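Local coordinates for uncharacterized protein TP-0789 domain-containing protein (Desulfovibrio piger ATCC 29098, PDB 4Z48) that is of unknown function but belongs to the LolA-like family, whose best-known members carry lipoproteins to the outer membrane, so it may bind lipids or lipidated partners, at residues A[23-28]-A[228-233]; A[79-84]-A[91-96]; A[118-123]-A[160-165]; A[136-141]-A[148-153]. All coordinates share one frame; numbering follows the deposited sequence. Where two conformers were deposited one is given.

Contact 1 of 4, residues A[23-28]-A[228-233]; sequences DTSQDS and LRYDVG
Asp27 and Asp231 each turn a carboxylate onto backbone N-H groups across the contact. OD1 of Asp231 accepts two donors: Gln26 N at 2.7 Å on its syn lone pair, and Asp27 N, which comes nearly along the C-O axis. Asp27 replies with both oxygens, OD1 receiving Val232 N at 2.8 Å and OD2 receiving Gly233 N at 3.0 Å, while Asp231 N bonds to Asp27 O at 2.8 Å. Aspartate fits here because its short arm sets a carboxylate beside nearby N-H groups, which probably soften the repulsion between Asp27 OD1 and Asp231 OD1, 4.6 Å apart. The ring of Tyr230 is closely packed: Ser25 CB lies 3.4 Å from its CD1, and Ser28 CB 3.6 Å from the same atom. Ser25, small enough for this, gives its hydroxyl proton to Asp23 OD1, which also takes Ser25 N in an Asx turn. The outer side is looser. The amide end of Gln26 runs outward, and a water donates to both Thr24 O and Asp231 OD2. Tyr230 OH bonds to Thr206 on strand 204-214, whose Ile204 touches Ser25 and Tyr230, while Ser28 pairs with Ser51, placing strand 27-38 between strands 219-230 and 41-54.

Contact 2 of 4, residues A[79-84]-A[91-96]; sequences LVWSYR and DMWVYL
The six-membered ring of Trp93 drives its edge into the face of Trp81, a T-shaped stack with centroids 4.9 Å apart and planes at 78°. CZ3 of Trp93 stands over the centre of the Trp81 ring system, and Trp93 CH2 reaches Trp81 CE3 at 3.6 Å. Two indoles suit this place because a broad flat face receives a broad edge. Leu79 adds an aliphatic flank, its CG 4.1 Å from Trp93 CE3. Asp91, on the same face, accepts the Tyr83 hydroxyl on OD2, 2.6 Å from Tyr83 OH, which approaches on the anti side of the carboxylate, whose plane is perpendicular to the ring. Across the sheet, Val80 and Met92, the latter present as selenomethionine, lie side by side; a bend at the last torsion of Met92 (chi3 -63°) turns CE to within 3.8 Å of Val80 CG2.

The backbone sets these neighbours. Leu79 with Trp93 and Trp81 with Asp91 are hydrogen-bonded antiparallel pairs, each closed by two bonds, with Trp81 N to Asp91 O at 2.8 Å; Val80 and Met92 form the non-hydrogen-bonded pair between them. A second shell then fixes the ends: Arg104 forms a salt bridge with Asp91 OD1, Phe239 O accepts from Trp81 NE1, and Tyr62 stacks on Trp81. His241 meets Trp93 edge to face. The contact is a beta hairpin of strands 77-82 and 91-96, flanked by strand 60-69 beside the first and strand 101-104 beside the second, with residues near the C-terminus lying against its tryptophan face.

Contact 3 of 4, residues A[118-123]-A[160-165]; sequences DLSNED and ETQYSR
Asp123 and Tyr163 come together as side chains crossing at about a right angle, yet the carboxylate and the phenol ring lie nearly in one plane, 11° apart. The tyrosine hydroxyl can therefore donate to the syn lone pair of Asp123 OD1, 2.8 Å from Tyr163 OH. The other oxygen faces back into its own loop: Ser120 N points straight at Asp123 OD2 over 2.8 Å, from above the carboxylate plane, and Lys191 completes a salt bridge there. A short acid serves well, since one carboxylate can close the loop and meet the tyrosine together. Over the centre of the Tyr163 ring, 3.4 Å above its plane, sits Gln162 CG, so the tyrosine is covered on that face by its own chain neighbour.

Glu122 works from the neighbouring position with a longer reach. With CG set between the backbone N and the carbonyl carbon (chi1 70°) and the chain extended beyond it, its carboxylate arrives at the opposite backbone, where Gln162 N donates to the syn lone pair of OE2 at 3.0 Å. OE1 of Glu122 stands 3.0 Å from Thr161 OG1, and that hydroxyl oxygen also accepts Tyr163 N in an ST turn, a role for which threonine is well made.

Ser120 OG is hydrogen-bonded to Lys191 NZ and to the backbone O of Phe111. The acidic loop thus clasps the approach to strand 163-171, just before the chain turns a corner at Ser164 and pairs with Tyr183 of strand 177-184. Leu119, on the far side, packs on strands 204-214 and 219-230.

Contact 4 of 4, residues A[136-141]-A[148-153]; sequences LLQGEE and CYILER
Gly139 O is met by two groups of the facing strand: Ile150 N, at 2.8 Å and nearly straight (171°), and the CA-H of Tyr149, whose CA lies 3.4 Å away. Ile150 in turn accepts Gln138 N on its own O, so Gln138 and Gly139 together face this one residue and the edge strand carries a beta bulge. Glycine belongs at this point because its backbone angles would press any CB against the carbonyl oxygen of Gln138. Its own N is buried without a partner.

Ile150 lies along the bulge with both branches: CG2 is 3.9 Å from Gln138 CB, while CD1 reaches Glu141 CB at 3.8 Å. Gln138, bent at chi2 (-74°), brings NE2 to 2.9 Å from Glu152 OE2. The oxygen lies near the amide plane of the glutamine, but the N-H comes down from above the carboxylate, whose plane is turned 75° from the amide. On the other face Leu137 CD1 packs 4.1 Å from Tyr149 CB. Glu140 runs alongside the Tyr149 ring, whose hydroxyl goes to Arg18, and helix 8-20 covers this side through Leu15.

Regular antiparallel pairs at Leu136-Glu152 and Glu141-Cys148 bracket the bulge. The chemistry is that of an edge hairpin: backbone bonds carry most of the polar load, Ile150 packs against both sides of the irregular step, and Glu140 and Glu141 reach Lys172, just past strand 163-171, and Trp169 within it.

How the contacts relate
Contact 1 closes the longest loop, bringing strands 27-38 and 219-230 together, and the other three are nested within it. Contact 2 comes first, followed by contact 3, which encloses the hairpin of contact 4. The two hairpins lie toward opposite ends of the strand order, their centres about 31 Å apart on opposite sides of the chain's centre; contact 1 is about 19 Å from contact 2 and 29 Å from contact 4, centre to centre. Contact 3 touches both hairpins: Met92 CE lies 3.4 Å from Asn121 O, and Arg165 packs on strand 146-155. Such a run of antiparallel strands, with a helix against it, is consistent with the incomplete barrel of LolA-like proteins.

Contact 1 of 4, residues A[23-28]-A[228-233]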
# COMPACT_ATOMS: atom_id res chain seq x y z
N ASP A 23 -4.13 2.99 -12.57
CA ASP A 23 -2.69 3.11 -12.75
C ASP A 23 -2.25 2.54 -14.12
O ASP A 23 -2.00 1.34 -14.24
CB ASP A 23 -1.92 2.45 -11.59
CG ASP A 23 -0.40 2.63 -11.68
OD1 ASP A 23 0.05 3.48 -12.48
OD2 ASP A 23 0.34 1.90 -10.95
N THR A 24 -2.10 3.42 -15.13
CA THR A 24 -1.75 3.05 -16.50
C THR A 24 -0.22 3.14 -16.73
O THR A 24 0.27 2.91 -17.84
CB THR A 24 -2.53 3.95 -17.47
OG1 THR A 24 -2.26 5.32 -17.16
CG2 THR A 24 -4.05 3.70 -17.41
N SER A 25 0.52 3.49 -15.69
CA SER A 25 1.98 3.68 -15.74
C SER A 25 2.77 2.39 -15.85
O SER A 25 2.28 1.35 -15.43
CB SER A 25 2.46 4.44 -14.52
OG SER A 25 2.57 3.64 -13.36
N GLN A 26 4.04 2.49 -16.31
CA GLN A 26 4.99 1.38 -16.37
C GLN A 26 6.00 1.50 -15.24
O GLN A 26 6.54 0.49 -14.79
CB GLN A 26 5.69 1.29 -17.74
CG GLN A 26 4.87 0.51 -18.80
CD GLN A 26 4.51 -0.91 -18.37
OE1 GLN A 26 3.35 -1.24 -18.08
NE2 GLN A 26 5.51 -1.79 -18.31
N ASP A 27 6.27 2.73 -14.78
CA ASP A 27 7.17 2.95 -13.65
C ASP A 27 6.82 4.27 -12.97
O ASP A 27 6.04 5.06 -13.51
CB ASP A 27 8.65 2.90 -14.09
CG ASP A 27 9.19 4.10 -14.82
OD1 ASP A 27 8.94 5.24 -14.37
OD2 ASP A 27 9.98 3.91 -15.76
N SER A 28 7.32 4.47 -11.77
CA SER A 28 7.11 5.70 -11.02
C SER A 28 8.22 5.96 -9.99
O SER A 28 8.89 5.05 -9.51
CB SER A 28 5.77 5.68 -10.29
OG SER A 28 5.70 4.61 -9.37
N LEU A 228 6.20 13.36 -7.18
CA LEU A 228 5.85 12.09 -7.80
C LEU A 228 5.81 12.26 -9.32
O LEU A 228 5.32 13.25 -9.86
CB LEU A 228 4.52 11.49 -7.28
CG LEU A 228 4.27 9.98 -7.59
CD1 LEU A 228 3.38 9.36 -6.56
CD2 LEU A 228 3.63 9.77 -8.95
N ARG A 229 6.40 11.28 -10.00
CA ARG A 229 6.48 11.26 -11.47
C ARG A 229 6.21 9.86 -12.00
O ARG A 229 6.55 8.89 -11.34
CB ARG A 229 7.88 11.70 -11.93
CG ARG A 229 8.16 13.19 -11.79
CD ARG A 229 8.98 13.70 -12.97
NE ARG A 229 10.33 13.14 -13.00
CZ ARG A 229 11.07 13.05 -14.10
NH1 ARG A 229 10.59 13.46 -15.27
NH2 ARG A 229 12.28 12.52 -14.05
N TYR A 230 5.59 9.74 -13.18
CA TYR A 230 5.36 8.44 -13.82
C TYR A 230 6.20 8.28 -15.09
O TYR A 230 6.52 9.28 -15.73
CB TYR A 230 3.90 8.24 -14.18
CG TYR A 230 3.00 8.04 -12.99
CD1 TYR A 230 3.05 6.87 -12.25
CD2 TYR A 230 2.07 9.01 -12.62
CE1 TYR A 230 2.20 6.66 -11.16
CE2 TYR A 230 1.24 8.83 -11.52
CZ TYR A 230 1.32 7.65 -10.78
OH TYR A 230 0.54 7.42 -9.69
N ASP A 231 6.49 7.02 -15.48
CA ASP A 231 7.20 6.67 -16.72
C ASP A 231 8.46 7.53 -16.94
O ASP A 231 8.62 8.16 -17.99
CB ASP A 231 6.25 6.74 -17.91
CG ASP A 231 5.11 5.75 -17.80
OD1 ASP A 231 5.18 4.89 -16.93
OD2 ASP A 231 4.15 5.83 -18.59
N VAL A 232 9.37 7.50 -15.96
CA VAL A 232 10.63 8.24 -15.95
C VAL A 232 11.76 7.45 -16.65
O VAL A 232 12.83 8.00 -16.88
CB VAL A 232 11.04 8.68 -14.52
CG1 VAL A 232 10.03 9.66 -13.95
CG2 VAL A 232 11.20 7.50 -13.57
N GLY A 233 11.49 6.18 -16.95
CA GLY A 233 12.45 5.29 -17.60
C GLY A 233 13.45 4.68 -16.63
O GLY A 233 14.66 4.71 -16.89
O HOH W 1 2.52 3.88 -19.52

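Contact 2 of 4, residues A[79-84]-A[91-96]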
# COMPACT_ATOMS: atom_id res chain seq x y z
N LEU A 79 13.20 -4.09 -0.68
CA LEU A 79 13.03 -4.57 -2.05
C LEU A 79 11.75 -5.43 -2.08
O LEU A 79 11.63 -6.34 -1.28
CB LEU A 79 14.26 -5.35 -2.55
CG LEU A 79 14.20 -5.93 -3.98
CD1 LEU A 79 13.91 -4.86 -5.02
CD2 LEU A 79 15.50 -6.61 -4.34
N VAL A 80 10.77 -5.07 -2.92
CA VAL A 80 9.52 -5.83 -2.97
C VAL A 80 9.29 -6.33 -4.38
O VAL A 80 9.37 -5.54 -5.33
CB VAL A 80 8.28 -5.01 -2.47
CG1 VAL A 80 7.03 -5.89 -2.41
CG2 VAL A 80 8.54 -4.28 -1.15
N TRP A 81 9.06 -7.64 -4.52
CA TRP A 81 8.69 -8.31 -5.77
C TRP A 81 7.27 -8.82 -5.57
O TRP A 81 7.05 -9.84 -4.90
CB TRP A 81 9.66 -9.44 -6.12
CG TRP A 81 11.05 -9.03 -6.47
CD1 TRP A 81 11.55 -7.76 -6.56
CD2 TRP A 81 12.15 -9.91 -6.75
NE1 TRP A 81 12.89 -7.79 -6.89
CE2 TRP A 81 13.28 -9.10 -7.02
CE3 TRP A 81 12.28 -11.31 -6.83
CZ2 TRP A 81 14.52 -9.64 -7.35
CZ3 TRP A 81 13.51 -11.86 -7.15
CH2 TRP A 81 14.62 -11.02 -7.40
N SER A 82 6.31 -8.03 -6.04
CA SER A 82 4.88 -8.26 -5.87
C SER A 82 4.32 -8.86 -7.16
O SER A 82 4.51 -8.31 -8.24
CB SER A 82 4.18 -6.96 -5.47
OG SER A 82 2.84 -7.14 -5.04
N TYR A 83 3.74 -10.07 -7.05
CA TYR A 83 3.26 -10.83 -8.21
C TYR A 83 1.74 -10.86 -8.38
O TYR A 83 0.99 -11.00 -7.41
CB TYR A 83 3.74 -12.29 -8.11
CG TYR A 83 5.22 -12.44 -7.85
CD1 TYR A 83 6.15 -12.17 -8.86
CD2 TYR A 83 5.70 -12.82 -6.60
CE1 TYR A 83 7.52 -12.26 -8.62
CE2 TYR A 83 7.07 -12.89 -6.34
CZ TYR A 83 7.97 -12.63 -7.35
OH TYR A 83 9.31 -12.77 -7.12
N ARG A 84 1.29 -10.73 -9.62
CA ARG A 84 -0.12 -10.83 -9.94
C ARG A 84 -0.51 -12.30 -9.83
O ARG A 84 0.16 -13.16 -10.41
CB ARG A 84 -0.42 -10.26 -11.34
CG ARG A 84 -1.89 -9.88 -11.56
CD ARG A 84 -2.34 -8.70 -10.70
NE ARG A 84 -1.80 -7.42 -11.16
CZ ARG A 84 -2.22 -6.23 -10.73
NH1 ARG A 84 -3.20 -6.15 -9.83
NH2 ARG A 84 -1.67 -5.12 -11.19
N ASP A 91 7.62 -11.52 -2.66
CA ASP A 91 8.96 -11.53 -2.09
C ASP A 91 9.30 -10.15 -1.52
O ASP A 91 9.03 -9.10 -2.11
CB ASP A 91 10.00 -11.94 -3.16
CG ASP A 91 9.97 -13.40 -3.55
OD1 ASP A 91 9.90 -14.25 -2.64
OD2 ASP A 91 10.04 -13.69 -4.76
N MSE A 92 9.89 -10.16 -0.36
CA MSE A 92 10.27 -8.92 0.28
C MSE A 92 11.56 -9.12 1.08
O MSE A 92 11.75 -10.16 1.74
CB MSE A 92 9.15 -8.41 1.19
CG MSE A 92 9.46 -7.11 1.90
SE MSE A 92 7.95 -6.50 2.96
CE MSE A 92 6.73 -6.24 1.62
N TRP A 93 12.42 -8.13 0.98
CA TRP A 93 13.68 -8.08 1.72
C TRP A 93 13.96 -6.68 2.26
O TRP A 93 13.55 -5.67 1.68
CB TRP A 93 14.85 -8.49 0.82
CG TRP A 93 14.76 -9.86 0.22
CD1 TRP A 93 15.32 -11.00 0.71
CD2 TRP A 93 14.21 -10.20 -1.06
NE1 TRP A 93 15.14 -12.04 -0.17
CE2 TRP A 93 14.47 -11.57 -1.27
CE3 TRP A 93 13.54 -9.46 -2.05
CZ2 TRP A 93 14.09 -12.23 -2.45
CZ3 TRP A 93 13.17 -10.11 -3.21
CH2 TRP A 93 13.43 -11.48 -3.40
N VAL A 94 14.68 -6.63 3.36
CA VAL A 94 15.10 -5.36 3.96
C VAL A 94 16.61 -5.41 4.17
O VAL A 94 17.11 -6.41 4.68
CB VAL A 94 14.35 -5.00 5.30
CG1 VAL A 94 14.49 -6.10 6.36
CG2 VAL A 94 14.80 -3.64 5.86
N TYR A 95 17.33 -4.34 3.74
CA TYR A 95 18.73 -4.10 4.06
C TYR A 95 18.75 -3.17 5.30
O TYR A 95 18.17 -2.08 5.26
CB TYR A 95 19.52 -3.49 2.89
CG TYR A 95 20.90 -3.06 3.29
CD1 TYR A 95 21.96 -3.97 3.32
CD2 TYR A 95 21.15 -1.75 3.72
CE1 TYR A 95 23.22 -3.59 3.77
CE2 TYR A 95 22.42 -1.37 4.16
CZ TYR A 95 23.45 -2.28 4.16
OH TYR A 95 24.70 -1.91 4.58
N LEU A 96 19.35 -3.64 6.40
CA LEU A 96 19.45 -2.91 7.68
C LEU A 96 20.87 -2.32 7.81
O LEU A 96 21.82 -3.09 7.90
CB LEU A 96 19.13 -3.84 8.86
CG LEU A 96 17.70 -4.43 8.86
CD1 LEU A 96 17.61 -5.64 9.80
CD2 LEU A 96 16.67 -3.39 9.25

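Contact 3 of 4, residues A[118-123]-A[160-165]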
# COMPACT_ATOMS: atom_id res chain seq x y z
N ASP A 118 2.31 2.85 11.62
CA ASP A 118 0.99 2.22 11.71
C ASP A 118 0.71 1.38 10.47
O ASP A 118 -0.29 0.67 10.44
CB ASP A 118 -0.07 3.26 11.98
CG ASP A 118 0.12 3.78 13.40
OD1 ASP A 118 -0.24 3.07 14.32
OD2 ASP A 118 0.81 4.82 13.57
N LEU A 119 1.65 1.35 9.53
CA LEU A 119 1.58 0.45 8.37
C LEU A 119 2.28 -0.87 8.72
O LEU A 119 3.30 -0.83 9.42
CB LEU A 119 2.32 1.10 7.18
CG LEU A 119 1.65 2.20 6.37
CD1 LEU A 119 1.51 3.49 7.16
CD2 LEU A 119 2.53 2.54 5.18
N SER A 120 1.77 -2.02 8.23
CA SER A 120 2.42 -3.31 8.37
C SER A 120 3.26 -3.56 7.14
O SER A 120 3.05 -2.88 6.14
CB SER A 120 1.37 -4.41 8.53
OG SER A 120 0.68 -4.31 9.76
N ASN A 121 4.18 -4.55 7.18
CA ASN A 121 4.98 -4.89 5.99
C ASN A 121 4.09 -5.31 4.80
O ASN A 121 4.37 -4.95 3.65
CB ASN A 121 5.98 -6.01 6.32
CG ASN A 121 7.03 -5.59 7.30
OD1 ASN A 121 7.48 -4.46 7.29
ND2 ASN A 121 7.42 -6.50 8.19
N GLU A 122 2.97 -5.99 5.08
CA GLU A 122 2.06 -6.41 4.01
C GLU A 122 1.32 -5.23 3.37
O GLU A 122 0.96 -5.33 2.22
CB GLU A 122 1.06 -7.47 4.48
CG GLU A 122 -0.02 -6.99 5.45
CD GLU A 122 -1.10 -8.04 5.70
OE1 GLU A 122 -1.67 -8.57 4.72
OE2 GLU A 122 -1.38 -8.32 6.88
N ASP A 123 1.16 -4.10 4.09
CA ASP A 123 0.51 -2.90 3.57
C ASP A 123 1.32 -2.23 2.45
O ASP A 123 0.77 -1.43 1.69
CB ASP A 123 0.24 -1.90 4.70
CG ASP A 123 -0.74 -2.39 5.75
OD1 ASP A 123 -1.60 -3.22 5.42
OD2 ASP A 123 -0.67 -1.91 6.89
N GLU A 160 -2.48 -15.34 3.14
CA GLU A 160 -1.62 -14.96 4.26
C GLU A 160 -1.79 -13.46 4.51
O GLU A 160 -1.22 -12.63 3.80
CB GLU A 160 -0.16 -15.31 3.89
CG GLU A 160 0.84 -15.29 5.02
CD GLU A 160 1.88 -16.38 4.87
OE1 GLU A 160 2.76 -16.24 3.98
OE2 GLU A 160 1.78 -17.40 5.59
N THR A 161 -2.63 -13.12 5.49
CA THR A 161 -2.92 -11.71 5.81
C THR A 161 -3.38 -11.60 7.25
O THR A 161 -3.91 -12.56 7.80
CB THR A 161 -4.00 -11.14 4.82
OG1 THR A 161 -4.36 -9.81 5.20
CG2 THR A 161 -5.26 -12.00 4.74
N GLN A 162 -3.19 -10.44 7.87
CA GLN A 162 -3.67 -10.29 9.24
C GLN A 162 -5.16 -9.87 9.24
O GLN A 162 -5.81 -9.85 10.29
CB GLN A 162 -2.82 -9.23 9.98
CG GLN A 162 -3.14 -7.83 9.56
CD GLN A 162 -2.15 -6.82 10.07
OE1 GLN A 162 -1.18 -6.48 9.38
NE2 GLN A 162 -2.38 -6.32 11.28
N TYR A 163 -5.69 -9.49 8.07
CA TYR A 163 -7.03 -8.95 8.01
C TYR A 163 -8.10 -9.97 7.65
O TYR A 163 -7.85 -10.88 6.86
CB TYR A 163 -7.10 -7.77 7.03
CG TYR A 163 -6.01 -6.75 7.22
CD1 TYR A 163 -5.93 -6.00 8.39
CD2 TYR A 163 -5.03 -6.56 6.25
CE1 TYR A 163 -4.95 -5.02 8.56
CE2 TYR A 163 -4.01 -5.60 6.42
CZ TYR A 163 -3.96 -4.86 7.59
OH TYR A 163 -2.98 -3.91 7.70
N SER A 164 -9.27 -9.79 8.24
CA SER A 164 -10.42 -10.65 7.96
C SER A 164 -11.28 -10.02 6.89
O SER A 164 -11.92 -10.74 6.11
CB SER A 164 -11.25 -10.89 9.22
OG SER A 164 -11.68 -9.65 9.75
N ARG A 165 -11.31 -8.67 6.86
CA ARG A 165 -12.13 -7.94 5.90
C ARG A 165 -11.78 -6.45 5.94
O ARG A 165 -11.27 -5.94 6.95
CB ARG A 165 -13.63 -8.18 6.16
CG ARG A 165 -14.40 -7.10 6.92
CD ARG A 165 -15.75 -7.59 7.38
NE ARG A 165 -16.04 -7.04 8.70
CZ ARG A 165 -16.73 -5.94 8.91
NH1 ARG A 165 -17.26 -5.28 7.88
NH2 ARG A 165 -16.92 -5.49 10.14

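Contact 4 of 4, residues A[136-141]-A[148-153]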
# COMPACT_ATOMS: atom_id res chain seq x y z
N LEU A 136 -18.03 -7.38 -2.08
CA LEU A 136 -19.45 -7.10 -1.86
C LEU A 136 -19.70 -5.57 -1.96
O LEU A 136 -19.27 -4.79 -1.11
CB LEU A 136 -19.91 -7.70 -0.53
CG LEU A 136 -21.38 -7.64 -0.14
CD1 LEU A 136 -22.26 -8.44 -1.10
CD2 LEU A 136 -21.55 -8.14 1.30
N LEU A 137 -20.35 -5.14 -3.05
CA LEU A 137 -20.72 -3.74 -3.22
C LEU A 137 -21.94 -3.47 -2.30
O LEU A 137 -23.01 -4.02 -2.53
CB LEU A 137 -21.02 -3.40 -4.71
CG LEU A 137 -21.46 -1.96 -4.98
CD1 LEU A 137 -20.35 -0.98 -4.63
CD2 LEU A 137 -21.87 -1.77 -6.43
N GLN A 138 -21.76 -2.63 -1.28
CA GLN A 138 -22.77 -2.37 -0.24
C GLN A 138 -23.66 -1.20 -0.55
O GLN A 138 -24.74 -1.09 0.02
CB GLN A 138 -22.09 -2.15 1.13
CG GLN A 138 -21.41 -3.41 1.66
CD GLN A 138 -22.36 -4.46 2.18
OE1 GLN A 138 -23.50 -4.62 1.70
NE2 GLN A 138 -21.92 -5.17 3.20
N GLY A 139 -23.22 -0.36 -1.46
CA GLY A 139 -24.01 0.78 -1.89
C GLY A 139 -23.16 2.01 -2.08
O GLY A 139 -22.01 1.91 -2.50
N GLU A 140 -23.77 3.16 -1.79
CA GLU A 140 -23.15 4.48 -1.97
C GLU A 140 -23.47 5.35 -0.76
O GLU A 140 -24.47 5.15 -0.09
CB GLU A 140 -23.66 5.14 -3.28
CG GLU A 140 -23.12 4.47 -4.54
CD GLU A 140 -23.65 4.99 -5.87
OE1 GLU A 140 -23.94 6.20 -5.96
OE2 GLU A 140 -23.74 4.18 -6.82
N GLU A 141 -22.59 6.31 -0.49
CA GLU A 141 -22.69 7.24 0.64
C GLU A 141 -21.92 8.50 0.33
O GLU A 141 -20.83 8.43 -0.25
CB GLU A 141 -22.10 6.56 1.90
CG GLU A 141 -22.35 7.27 3.22
CD GLU A 141 -21.81 6.58 4.46
OE1 GLU A 141 -21.07 5.58 4.33
OE2 GLU A 141 -22.13 7.06 5.57
N CYS A 148 -19.30 8.37 -2.82
CA CYS A 148 -18.48 7.16 -2.80
C CYS A 148 -19.29 5.90 -3.02
O CYS A 148 -20.42 5.84 -2.59
CB CYS A 148 -17.73 7.04 -1.47
SG CYS A 148 -16.50 8.31 -1.16
N TYR A 149 -18.63 4.86 -3.52
CA TYR A 149 -19.11 3.47 -3.49
C TYR A 149 -18.61 2.90 -2.15
O TYR A 149 -17.50 3.25 -1.73
CB TYR A 149 -18.49 2.65 -4.62
CG TYR A 149 -18.78 3.06 -6.03
CD1 TYR A 149 -20.01 2.77 -6.62
CD2 TYR A 149 -17.79 3.63 -6.83
CE1 TYR A 149 -20.27 3.09 -7.94
CE2 TYR A 149 -18.05 3.97 -8.16
CZ TYR A 149 -19.29 3.68 -8.72
OH TYR A 149 -19.57 3.99 -10.03
N ILE A 150 -19.39 2.04 -1.49
CA ILE A 150 -18.99 1.30 -0.31
C ILE A 150 -18.66 -0.11 -0.82
O ILE A 150 -19.55 -0.82 -1.30
CB ILE A 150 -20.02 1.31 0.86
CG1 ILE A 150 -20.51 2.75 1.22
CG2 ILE A 150 -19.42 0.57 2.10
CD1 ILE A 150 -21.90 2.78 1.85
N LEU A 151 -17.37 -0.48 -0.78
CA LEU A 151 -16.90 -1.77 -1.30
C LEU A 151 -16.22 -2.56 -0.23
O LEU A 151 -15.16 -2.13 0.27
CB LEU A 151 -15.89 -1.55 -2.48
CG LEU A 151 -15.40 -2.83 -3.19
CD1 LEU A 151 -16.58 -3.60 -3.82
CD2 LEU A 151 -14.39 -2.50 -4.28
N GLU A 152 -16.81 -3.70 0.13
CA GLU A 152 -16.20 -4.59 1.10
C GLU A 152 -15.39 -5.62 0.36
O GLU A 152 -15.86 -6.13 -0.67
CB GLU A 152 -17.25 -5.29 1.98
CG GLU A 152 -18.00 -4.38 2.93
CD GLU A 152 -18.77 -5.07 4.05
OE1 GLU A 152 -18.59 -6.29 4.26
OE2 GLU A 152 -19.54 -4.37 4.74
N ARG A 153 -14.21 -5.95 0.86
CA ARG A 153 -13.41 -7.01 0.27
C ARG A 153 -12.90 -7.92 1.38
O ARG A 153 -12.53 -7.44 2.44
CB ARG A 153 -12.29 -6.49 -0.65
CG ARG A 153 -11.04 -5.96 0.00
CD ARG A 153 -10.03 -5.60 -1.05
NE ARG A 153 -8.83 -5.05 -0.42
CZ ARG A 153 -7.82 -4.50 -1.08
NH1 ARG A 153 -7.86 -4.39 -2.40
NH2 ARG A 153 -6.77 -4.03 -0.42